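Local coordinates for Endoglucanase(Endo-1,4-beta-glucanase)protein (Pseudomonas stutzeri, PDB 6R2J) that probably hydrolyses internal beta-1,4-glucosidic bonds of cellulose as a family 5 endoglucanase, and binds cellobiose, at residues Asn17-Gly22 with Pro287-Tyr292; Tyr36-Lys41 with Phe74-Leu79; Phe59-Val64 with Tyr116-Ser121. One frame throughout, in Å; residues are numbered along the deposited sequence. Where two conformers were deposited one is given.

Interaction 1: Asn17-Gly22 with Pro287-Tyr292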
loop_
_atom_site.group_PDB
_atom_site.type_symbol
_atom_site.label_atom_id
_atom_site.label_comp_id
_atom_site.label_asym_id
_atom_site.label_seq_id
_atom_site.Cartn_x
_atom_site.Cartn_y
_atom_site.Cartn_z
ATOM N N ASN A 17 -0.047 3.131 6.335
ATOM C CA ASN A 17 1.055 3.564 5.506
ATOM C C ASN A 17 1.975 4.464 6.332
ATOM O O ASN A 17 1.500 5.347 7.054
ATOM C CB ASN A 17 0.527 4.350 4.319
ATOM C CG ASN A 17 -0.164 3.482 3.304
ATOM O OD1 ASN A 17 0.490 2.929 2.418
ATOM N ND2 ASN A 17 -1.490 3.403 3.380
ATOM N N ILE A 18 3.295 4.273 6.173
ATOM C CA ILE A 18 4.306 5.007 6.932
ATOM C C ILE A 18 5.221 5.803 6.007
ATOM O O ILE A 18 5.836 5.231 5.087
ATOM C CB ILE A 18 5.108 4.061 7.842
ATOM C CG1 ILE A 18 4.164 3.423 8.880
ATOM C CG2 ILE A 18 6.238 4.820 8.544
ATOM C CD1 ILE A 18 3.638 4.367 10.011
ATOM N N SER A 19 5.317 7.119 6.257
ATOM C CA SER A 19 6.118 8.070 5.510
ATOM C C SER A 19 7.602 7.823 5.795
ATOM O O SER A 19 7.956 7.136 6.773
ATOM C CB SER A 19 5.677 9.499 5.846
ATOM O OG SER A 19 5.703 9.654 7.224
ATOM N N GLY A 20 8.491 8.464 4.989
ATOM C CA GLY A 20 8.140 9.457 3.960
ATOM C C GLY A 20 9.156 9.369 2.839
ATOM O O GLY A 20 9.583 10.365 2.315
ATOM N N ALA A 21 9.554 8.147 2.457
ATOM C CA ALA A 21 10.615 7.891 1.474
ATOM C C ALA A 21 10.188 8.183 0.038
ATOM O O ALA A 21 11.054 8.236 -0.848
ATOM C CB ALA A 21 11.086 6.429 1.593
ATOM N N GLY A 22 8.892 8.355 -0.202
ATOM C CA GLY A 22 8.384 8.765 -1.481
ATOM C C GLY A 22 7.985 10.213 -1.566
ATOM O O GLY A 22 7.391 10.610 -2.573
ATOM N N PRO A 287 6.811 10.079 9.947
ATOM C CA PRO A 287 7.392 11.424 10.034
ATOM C C PRO A 287 7.082 12.344 8.855
ATOM O O PRO A 287 6.808 11.919 7.734
ATOM C CB PRO A 287 8.898 11.157 10.087
ATOM C CG PRO A 287 9.054 9.943 9.227
ATOM C CD PRO A 287 7.834 9.079 9.569
ATOM N N GLY A 288 7.140 13.644 9.160
ATOM C CA GLY A 288 7.067 14.663 8.156
ATOM C C GLY A 288 5.696 15.115 7.723
ATOM O O GLY A 288 5.613 15.873 6.756
ATOM N N TRP A 289 4.624 14.719 8.407
ATOM C CA TRP A 289 3.286 15.100 7.975
ATOM C C TRP A 289 2.755 16.400 8.590
ATOM O O TRP A 289 1.661 16.859 8.198
ATOM C CB TRP A 289 2.314 13.986 8.324
ATOM C CG TRP A 289 2.439 12.769 7.490
ATOM C CD1 TRP A 289 2.783 11.522 7.912
ATOM C CD2 TRP A 289 2.162 12.662 6.093
ATOM N NE1 TRP A 289 2.765 10.649 6.855
ATOM C CE2 TRP A 289 2.381 11.326 5.728
ATOM C CE3 TRP A 289 1.757 13.574 5.114
ATOM C CZ2 TRP A 289 2.214 10.874 4.441
ATOM C CZ3 TRP A 289 1.605 13.121 3.820
ATOM C CH2 TRP A 289 1.822 11.782 3.502
ATOM N N GLY A 290 3.488 17.009 9.516
ATOM C CA GLY A 290 3.009 18.245 10.110
ATOM C C GLY A 290 1.560 18.122 10.542
ATOM O O GLY A 290 1.170 17.169 11.222
ATOM N N THR A 291 0.740 19.095 10.139
ATOM C CA THR A 291 -0.673 19.111 10.485
ATOM C C THR A 291 -1.558 18.576 9.363
ATOM O O THR A 291 -2.746 18.891 9.317
ATOM C CB THR A 291 -1.109 20.509 10.939
ATOM O OG1 THR A 291 -0.853 21.466 9.910
ATOM C CG2 THR A 291 -0.359 20.891 12.196
ATOM N N TYR A 292 -1.009 17.769 8.461
ATOM C CA TYR A 292 -1.824 17.109 7.444
ATOM C C TYR A 292 -3.092 16.515 8.071
ATOM O O TYR A 292 -3.035 15.738 9.039
ATOM C CB TYR A 292 -0.956 16.052 6.752
ATOM C CG TYR A 292 -1.586 15.260 5.630
ATOM C CD1 TYR A 292 -2.381 15.864 4.673
ATOM C CD2 TYR A 292 -1.380 13.887 5.545
ATOM C CE1 TYR A 292 -2.972 15.103 3.637
ATOM C CE2 TYR A 292 -1.947 13.119 4.527
ATOM C CZ TYR A 292 -2.730 13.718 3.563
ATOM O OH TYR A 292 -3.274 12.909 2.553
#
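S19 reaches into a notch made by P287 and W289, and its hydroxyl does most of the touching. Its OG donates a short hydrogen bond to P287 O, 2.6 Å long and tilted 22° from the carbonyl plane. The first torsion sets OG between the backbone N and the carbonyl carbon (chi1 53°), which faces the hydroxyl towards the proline. G285 O lies within hydrogen-bonding distance of the same hydroxyl, so the two carbonyls share or compete for its one hydrogen; G285 O also accepts the indole N-H of W289. Packing here is close: S19 CB lies 3.3 Å from W289 NE1, and P287 CD comes within 3.4 Å of S19 O, a buried carbonyl oxygen for which the model offers no hydrogen-bond partner. In the parallel (beta/alpha)8 barrel of this family, strand 14-18 is the first and 280-285 the last, and the contact joins the loops leaving their C-terminal ends, where the barrel closes on itself. A cis peptide bond between S19 and G20 turns the first of these loops. The solvent side lies beyond the proline: G288, G290 and T291 are exposed, and a type II' turn from W289 to Y292, closed by Y292 N to W289 O at 2.8 Å, reverses the chain. F23 meets the indole edge-to-face. The W289 side chain lies about 11 Å from a bound glucose unit.

Interaction 2: Tyr36-Lys41 with Phe74-Leu79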
loop_
_atom_site.group_PDB
_atom_site.type_symbol
_atom_site.label_atom_id
_atom_site.label_comp_id
_atom_site.label_asym_id
_atom_site.label_seq_id
_atom_site.Cartn_x
_atom_site.Cartn_y
_atom_site.Cartn_z
ATOM N N TYR A 36 12.798 13.929 1.591
ATOM C CA TYR A 36 12.098 12.735 2.015
ATOM C C TYR A 36 12.725 12.289 3.326
ATOM O O TYR A 36 13.738 12.827 3.776
ATOM C CB TYR A 36 12.138 11.639 0.944
ATOM C CG TYR A 36 13.533 11.080 0.666
ATOM C CD1 TYR A 36 14.052 10.048 1.439
ATOM C CD2 TYR A 36 14.336 11.592 -0.360
ATOM C CE1 TYR A 36 15.289 9.541 1.201
ATOM C CE2 TYR A 36 15.579 11.083 -0.597
ATOM C CZ TYR A 36 16.060 10.050 0.186
ATOM O OH TYR A 36 17.307 9.518 -0.055
ATOM N N PHE A 37 12.075 11.327 3.963
ATOM C CA PHE A 37 12.387 10.955 5.331
ATOM C C PHE A 37 12.077 9.474 5.492
ATOM O O PHE A 37 11.154 8.941 4.886
ATOM C CB PHE A 37 11.526 11.706 6.374
ATOM C CG PHE A 37 11.325 13.137 6.054
ATOM C CD1 PHE A 37 12.378 14.008 6.158
ATOM C CD2 PHE A 37 10.108 13.612 5.595
ATOM C CE1 PHE A 37 12.231 15.335 5.832
ATOM C CE2 PHE A 37 9.970 14.919 5.247
ATOM C CZ PHE A 37 11.017 15.786 5.390
ATOM N N TYR A 38 12.820 8.853 6.321
ATOM C CA TYR A 38 12.639 7.492 6.790
ATOM C C TYR A 38 12.262 7.465 8.276
ATOM O O TYR A 38 12.680 8.314 9.063
ATOM C CB TYR A 38 13.934 6.708 6.538
ATOM C CG TYR A 38 13.950 6.071 5.161
ATOM C CD1 TYR A 38 14.189 6.817 4.031
ATOM C CD2 TYR A 38 13.686 4.718 4.998
ATOM C CE1 TYR A 38 14.196 6.228 2.775
ATOM C CE2 TYR A 38 13.676 4.117 3.746
ATOM C CZ TYR A 38 13.940 4.861 2.636
ATOM O OH TYR A 38 13.919 4.248 1.395
ATOM N N PRO A 39 11.406 6.527 8.656
ATOM C CA PRO A 39 10.949 6.473 10.037
ATOM C C PRO A 39 12.044 5.942 10.958
ATOM O O PRO A 39 13.054 5.370 10.528
ATOM C CB PRO A 39 9.744 5.525 9.969
ATOM C CG PRO A 39 10.039 4.620 8.770
ATOM C CD PRO A 39 10.774 5.497 7.796
ATOM N N GLU A 40 11.808 6.150 12.254
ATOM C CA GLU A 40 12.687 5.740 13.332
ATOM C C GLU A 40 11.976 4.720 14.211
ATOM O O GLU A 40 10.782 4.450 14.044
ATOM C CB GLU A 40 13.095 6.943 14.170
ATOM C CG GLU A 40 13.859 7.968 13.375
ATOM C CD GLU A 40 15.261 7.483 12.993
ATOM O OE1 GLU A 40 15.675 6.365 13.415
ATOM O OE2 GLU A 40 15.953 8.250 12.284
ATOM N N LYS A 41 12.709 4.188 15.193
ATOM C CA LYS A 41 12.136 3.172 16.069
ATOM C C LYS A 41 10.871 3.663 16.768
ATOM O O LYS A 41 9.979 2.854 17.077
ATOM C CB LYS A 41 13.176 2.725 17.089
ATOM C CG LYS A 41 13.710 3.835 17.996
ATOM C CD LYS A 41 14.550 3.202 19.128
ATOM C CE LYS A 41 15.125 4.236 20.094
ATOM N NZ LYS A 41 16.239 4.998 19.447
ATOM N N PHE A 74 23.238 1.964 -2.672
ATOM C CA PHE A 74 23.548 1.247 -1.432
ATOM C C PHE A 74 22.880 1.885 -0.220
ATOM O O PHE A 74 22.282 1.193 0.606
ATOM C CB PHE A 74 25.072 1.257 -1.289
ATOM C CG PHE A 74 25.600 0.490 -0.116
ATOM C CD1 PHE A 74 25.772 -0.891 -0.182
ATOM C CD2 PHE A 74 25.936 1.152 1.065
ATOM C CE1 PHE A 74 26.263 -1.596 0.902
ATOM C CE2 PHE A 74 26.409 0.451 2.158
ATOM C CZ PHE A 74 26.600 -0.921 2.067
ATOM N N ASP A 75 22.962 3.203 -0.087
ATOM C CA ASP A 75 22.389 3.836 1.100
ATOM C C ASP A 75 20.864 3.714 1.129
ATOM O O ASP A 75 20.274 3.646 2.201
ATOM C CB ASP A 75 22.773 5.316 1.168
ATOM C CG ASP A 75 24.222 5.553 1.570
ATOM O OD1 ASP A 75 24.791 4.726 2.313
ATOM O OD2 ASP A 75 24.795 6.591 1.146
ATOM N N GLN A 76 20.198 3.783 -0.031
ATOM C CA GLN A 76 18.745 3.670 -0.050
ATOM C C GLN A 76 18.332 2.259 0.328
ATOM O O GLN A 76 17.412 2.064 1.136
ATOM C CB GLN A 76 18.215 4.096 -1.425
ATOM C CG GLN A 76 16.686 4.270 -1.497
ATOM C CD GLN A 76 16.146 5.605 -0.951
ATOM O OE1 GLN A 76 14.943 5.726 -0.706
ATOM N NE2 GLN A 76 17.032 6.600 -0.752
ATOM N N ILE A 77 19.052 1.266 -0.186
ATOM C CA ILE A 77 18.798 -0.115 0.222
ATOM C C ILE A 77 18.989 -0.269 1.733
ATOM O O ILE A 77 18.168 -0.889 2.422
ATOM C CB ILE A 77 19.684 -1.100 -0.571
ATOM C CG1 ILE A 77 19.482 -0.991 -2.085
ATOM C CG2 ILE A 77 19.430 -2.553 -0.130
ATOM C CD1 ILE A 77 18.116 -1.414 -2.558
ATOM N N ARG A 78 20.102 0.253 2.261
ATOM C CA ARG A 78 20.371 0.249 3.699
ATOM C C ARG A 78 19.225 0.909 4.463
ATOM O O ARG A 78 18.804 0.425 5.518
ATOM C CB ARG A 78 21.744 0.928 3.920
ATOM C CG ARG A 78 22.270 1.053 5.367
ATOM C CD ARG A 78 23.416 2.143 5.534
ATOM N NE ARG A 78 23.124 3.397 4.814
ATOM C CZ ARG A 78 22.179 4.280 5.153
ATOM N NH1 ARG A 78 21.433 4.092 6.243
ATOM N NH2 ARG A 78 22.001 5.369 4.405
ATOM N N LEU A 79 18.652 1.977 3.909
ATOM C CA LEU A 79 17.549 2.651 4.592
ATOM C C LEU A 79 16.291 1.787 4.592
ATOM O O LEU A 79 15.553 1.748 5.584
ATOM C CB LEU A 79 17.280 3.984 3.900
ATOM C CG LEU A 79 18.229 5.137 4.207
ATOM C CD1 LEU A 79 18.097 6.214 3.145
ATOM C CD2 LEU A 79 17.911 5.655 5.620
#
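Q76 offers the two ends of its amide to two tyrosines, NE2 to Y36 and OE1 to Y38. Its chain leaves the helix with CG opposite the backbone N and then bends at chi2 (81°), which carries the amide towards the phenols. Y36 meets it with CG set between its own backbone N and carbonyl carbon (chi1 66°). Q76 NE2 donates to Y36 OH at 3.0 Å, with the oxygen almost in the amide plane. Y38 OH in turn donates to Q76 OE1 at 2.8 Å, but from well above the carbonyl plane, the amide being turned 73° from the Y38 ring. With NE2 donating and OE1 accepting, the two bonds fix which way round the amide lies. The setting is a (beta/alpha)8 barrel: helix 74-89, which follows the second strand, packs here against the loop that leads from the first strand to helix 41-49. One turn on from Q76, L79 supplies the apolar half. Its CB sits over the centre of the Y38 ring, 3.7 Å from the centroid, in a CH-pi contact, while L79 CD1 approaches Y38 CE1 at 3.9 Å. E40 stands at the N-cap position of helix 41-49 and forms a salt bridge with K82.

Interaction 3: Phe59-Val64 with Tyr116-Ser121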
loop_
_atom_site.group_PDB
_atom_site.type_symbol
_atom_site.label_atom_id
_atom_site.label_comp_id
_atom_site.label_asym_id
_atom_site.label_seq_id
_atom_site.Cartn_x
_atom_site.Cartn_y
_atom_site.Cartn_z
ATOM N N PHE A 59 8.282 3.834 -1.312
ATOM C CA PHE A 59 9.576 4.322 -1.745
ATOM C C PHE A 59 9.428 4.560 -3.244
ATOM O O PHE A 59 8.429 4.152 -3.877
ATOM C CB PHE A 59 10.650 3.316 -1.343
ATOM C CG PHE A 59 10.627 2.082 -2.173
ATOM C CD1 PHE A 59 9.733 1.071 -1.892
ATOM C CD2 PHE A 59 11.443 1.973 -3.304
ATOM C CE1 PHE A 59 9.683 -0.064 -2.686
ATOM C CE2 PHE A 59 11.397 0.871 -4.110
ATOM C CZ PHE A 59 10.535 -0.169 -3.795
ATOM N N ILE A 60 10.415 5.238 -3.839
ATOM C CA ILE A 60 10.386 5.433 -5.283
ATOM C C ILE A 60 11.576 4.767 -5.965
ATOM O O ILE A 60 12.690 4.703 -5.433
ATOM C CB ILE A 60 10.179 6.900 -5.735
ATOM C CG1 ILE A 60 11.326 7.795 -5.257
ATOM C CG2 ILE A 60 8.778 7.405 -5.237
ATOM C CD1 ILE A 60 11.227 9.214 -5.788
ATOM N N TRP A 61 11.320 4.279 -7.166
ATOM C CA TRP A 61 12.356 3.628 -7.964
ATOM C C TRP A 61 13.549 4.565 -8.203
ATOM O O TRP A 61 14.711 4.149 -8.092
ATOM C CB TRP A 61 11.688 3.110 -9.249
ATOM C CG TRP A 61 12.535 2.394 -10.214
ATOM C CD1 TRP A 61 13.879 2.096 -10.116
ATOM C CD2 TRP A 61 12.098 1.895 -11.481
ATOM N NE1 TRP A 61 14.294 1.462 -11.261
ATOM C CE2 TRP A 61 13.223 1.310 -12.108
ATOM C CE3 TRP A 61 10.860 1.889 -12.152
ATOM C CZ2 TRP A 61 13.146 0.721 -13.358
ATOM C CZ3 TRP A 61 10.798 1.326 -13.403
ATOM C CH2 TRP A 61 11.941 0.757 -14.002
ATOM N N GLU A 62 13.273 5.855 -8.438
ATOM C CA GLU A 62 14.319 6.815 -8.769
ATOM C C GLU A 62 15.344 6.975 -7.652
ATOM O O GLU A 62 16.470 7.401 -7.915
ATOM C CB GLU A 62 13.668 8.160 -9.101
ATOM C CG GLU A 62 12.882 8.165 -10.417
ATOM C CD GLU A 62 11.404 7.759 -10.266
ATOM O OE1 GLU A 62 11.011 7.289 -9.183
ATOM O OE2 GLU A 62 10.632 7.898 -11.247
ATOM N N ARG A 63 14.995 6.655 -6.419
ATOM C CA ARG A 63 15.942 6.765 -5.325
ATOM C C ARG A 63 16.695 5.467 -5.068
ATOM O O ARG A 63 17.761 5.524 -4.446
ATOM C CB ARG A 63 15.232 7.312 -4.066
ATOM C CG ARG A 63 14.848 8.781 -4.198
ATOM C CD ARG A 63 13.958 9.313 -3.076
ATOM N NE ARG A 63 13.686 10.743 -3.310
ATOM C CZ ARG A 63 12.543 11.385 -3.048
ATOM N NH1 ARG A 63 11.523 10.761 -2.503
ATOM N NH2 ARG A 63 12.434 12.688 -3.314
ATOM N N VAL A 64 16.142 4.310 -5.478
ATOM C CA VAL A 64 16.879 3.038 -5.387
ATOM C C VAL A 64 17.757 2.828 -6.615
ATOM O O VAL A 64 18.763 2.112 -6.535
ATOM C CB VAL A 64 16.036 1.765 -5.133
ATOM C CG1 VAL A 64 15.351 1.840 -3.764
ATOM C CG2 VAL A 64 15.067 1.522 -6.293
ATOM N N TYR A 116 10.091 -2.833 -20.297
ATOM C CA TYR A 116 9.665 -3.804 -19.310
ATOM C C TYR A 116 10.845 -4.507 -18.643
ATOM O O TYR A 116 10.781 -4.836 -17.455
ATOM C CB TYR A 116 8.828 -4.830 -20.053
ATOM C CG TYR A 116 7.413 -4.448 -20.354
ATOM C CD1 TYR A 116 6.802 -3.335 -19.777
ATOM C CD2 TYR A 116 6.653 -5.262 -21.180
ATOM C CE1 TYR A 116 5.457 -3.061 -20.005
ATOM C CE2 TYR A 116 5.340 -4.976 -21.442
ATOM C CZ TYR A 116 4.744 -3.885 -20.852
ATOM O OH TYR A 116 3.436 -3.662 -21.159
ATOM N N GLU A 117 11.909 -4.792 -19.404
ATOM C CA GLU A 117 13.088 -5.457 -18.850
ATOM C C GLU A 117 13.768 -4.621 -17.768
ATOM O O GLU A 117 14.428 -5.175 -16.885
ATOM C CB GLU A 117 14.065 -5.793 -19.993
ATOM C CG GLU A 117 15.280 -6.678 -19.621
ATOM C CD GLU A 117 15.021 -7.665 -18.452
ATOM O OE1 GLU A 117 15.779 -7.644 -17.448
ATOM O OE2 GLU A 117 14.063 -8.471 -18.549
ATOM N N ALA A 118 13.674 -3.295 -17.842
ATOM C CA ALA A 118 14.299 -2.454 -16.827
ATOM C C ALA A 118 13.557 -2.547 -15.497
ATOM O O ALA A 118 14.171 -2.528 -14.425
ATOM C CB ALA A 118 14.340 -1.021 -17.345
ATOM N N TYR A 119 12.236 -2.613 -15.564
ATOM C CA TYR A 119 11.388 -2.809 -14.395
ATOM C C TYR A 119 11.575 -4.200 -13.798
ATOM O O TYR A 119 11.778 -4.340 -12.593
ATOM C CB TYR A 119 9.965 -2.566 -14.878
ATOM C CG TYR A 119 8.895 -2.572 -13.875
ATOM C CD1 TYR A 119 8.992 -1.822 -12.716
ATOM C CD2 TYR A 119 7.752 -3.302 -14.092
ATOM C CE1 TYR A 119 7.984 -1.831 -11.778
ATOM C CE2 TYR A 119 6.731 -3.320 -13.156
ATOM C CZ TYR A 119 6.847 -2.580 -11.992
ATOM O OH TYR A 119 5.808 -2.605 -11.061
ATOM N N ALA A 120 11.498 -5.249 -14.627
ATOM C CA ALA A 120 11.777 -6.596 -14.143
ATOM C C ALA A 120 13.116 -6.686 -13.401
ATOM O O ALA A 120 13.196 -7.296 -12.327
ATOM C CB ALA A 120 11.736 -7.566 -15.318
ATOM N N SER A 121 14.182 -6.097 -13.963
ATOM C CA SER A 121 15.509 -6.223 -13.353
ATOM C C SER A 121 15.551 -5.559 -11.984
ATOM O O SER A 121 16.073 -6.131 -11.022
ATOM C CB SER A 121 16.587 -5.617 -14.257
ATOM O OG SER A 121 17.786 -5.431 -13.532
#
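W61 and Y119 both carry CG opposite the backbone N (chi1 -179° and -174°), and these extended side chains bring the far end of the indole to the helix that bears the tyrosine. The benzo part of W61 makes the approach. Its CH2 comes to 3.6 Å from Y119 CA. W61 CZ2 lies equally near the backbone at A118 O, 3.6 Å away. Against the tyrosine ring, W61 CZ3 approaches Y119 CD1 at 3.7 Å. The indole therefore leans as much on helix backbone as on side chains, with A118 CB a looser neighbour at 4.5 Å from W61 CH2. The six-membered ring of W61 and the Y119 ring cross obliquely, their planes 39° apart and their centroids 5.7 Å from one another. No hydrogen bond spans the contact, and each polar end is held from outside it: W61 NE1 by Q65 OE1, Y119 OH by I141 O. The bond to Q65 helps set the turn of the indole, and the one to I141 holds the far end of the tyrosine. With an alanine in place of W61, a gap would probably open beside A118 and Y119, and Q65 would lose its indole N-H partner. M98, from strand 93-98, touches both aromatic side chains, and Y104 meets the indole as well. The contact thus ties the short helix 61-64, just beyond the second strand, to helix 116-130, which follows the third, across the end of strand 93-98: neighbouring beta-alpha units of the (beta/alpha)8 barrel that family 5 glycoside hydrolases share.

The three contacts illustrate how a (beta/alpha)8 barrel is stitched together by the loops and helices around its parallel strands. Interaction 1 spans the widest sequence separation of the three, joining the first strand's loop to the last's, and both other interactions fall within that span. Interactions 2 and 3 alternate along the sequence, since 59-64 lies between 36-41 and 74-79, while 116-121 comes later. The centres of interactions 1 and 2 lie about 13 Å apart. Those of interactions 2 and 3 are about 17 Å apart. A21 packs on Y38, R63 NH1 probably bonds A21 O, and R63 packs on Y36 by its side chain and on Q76 by its backbone, so the contacts adjoin one another on one part of the barrel.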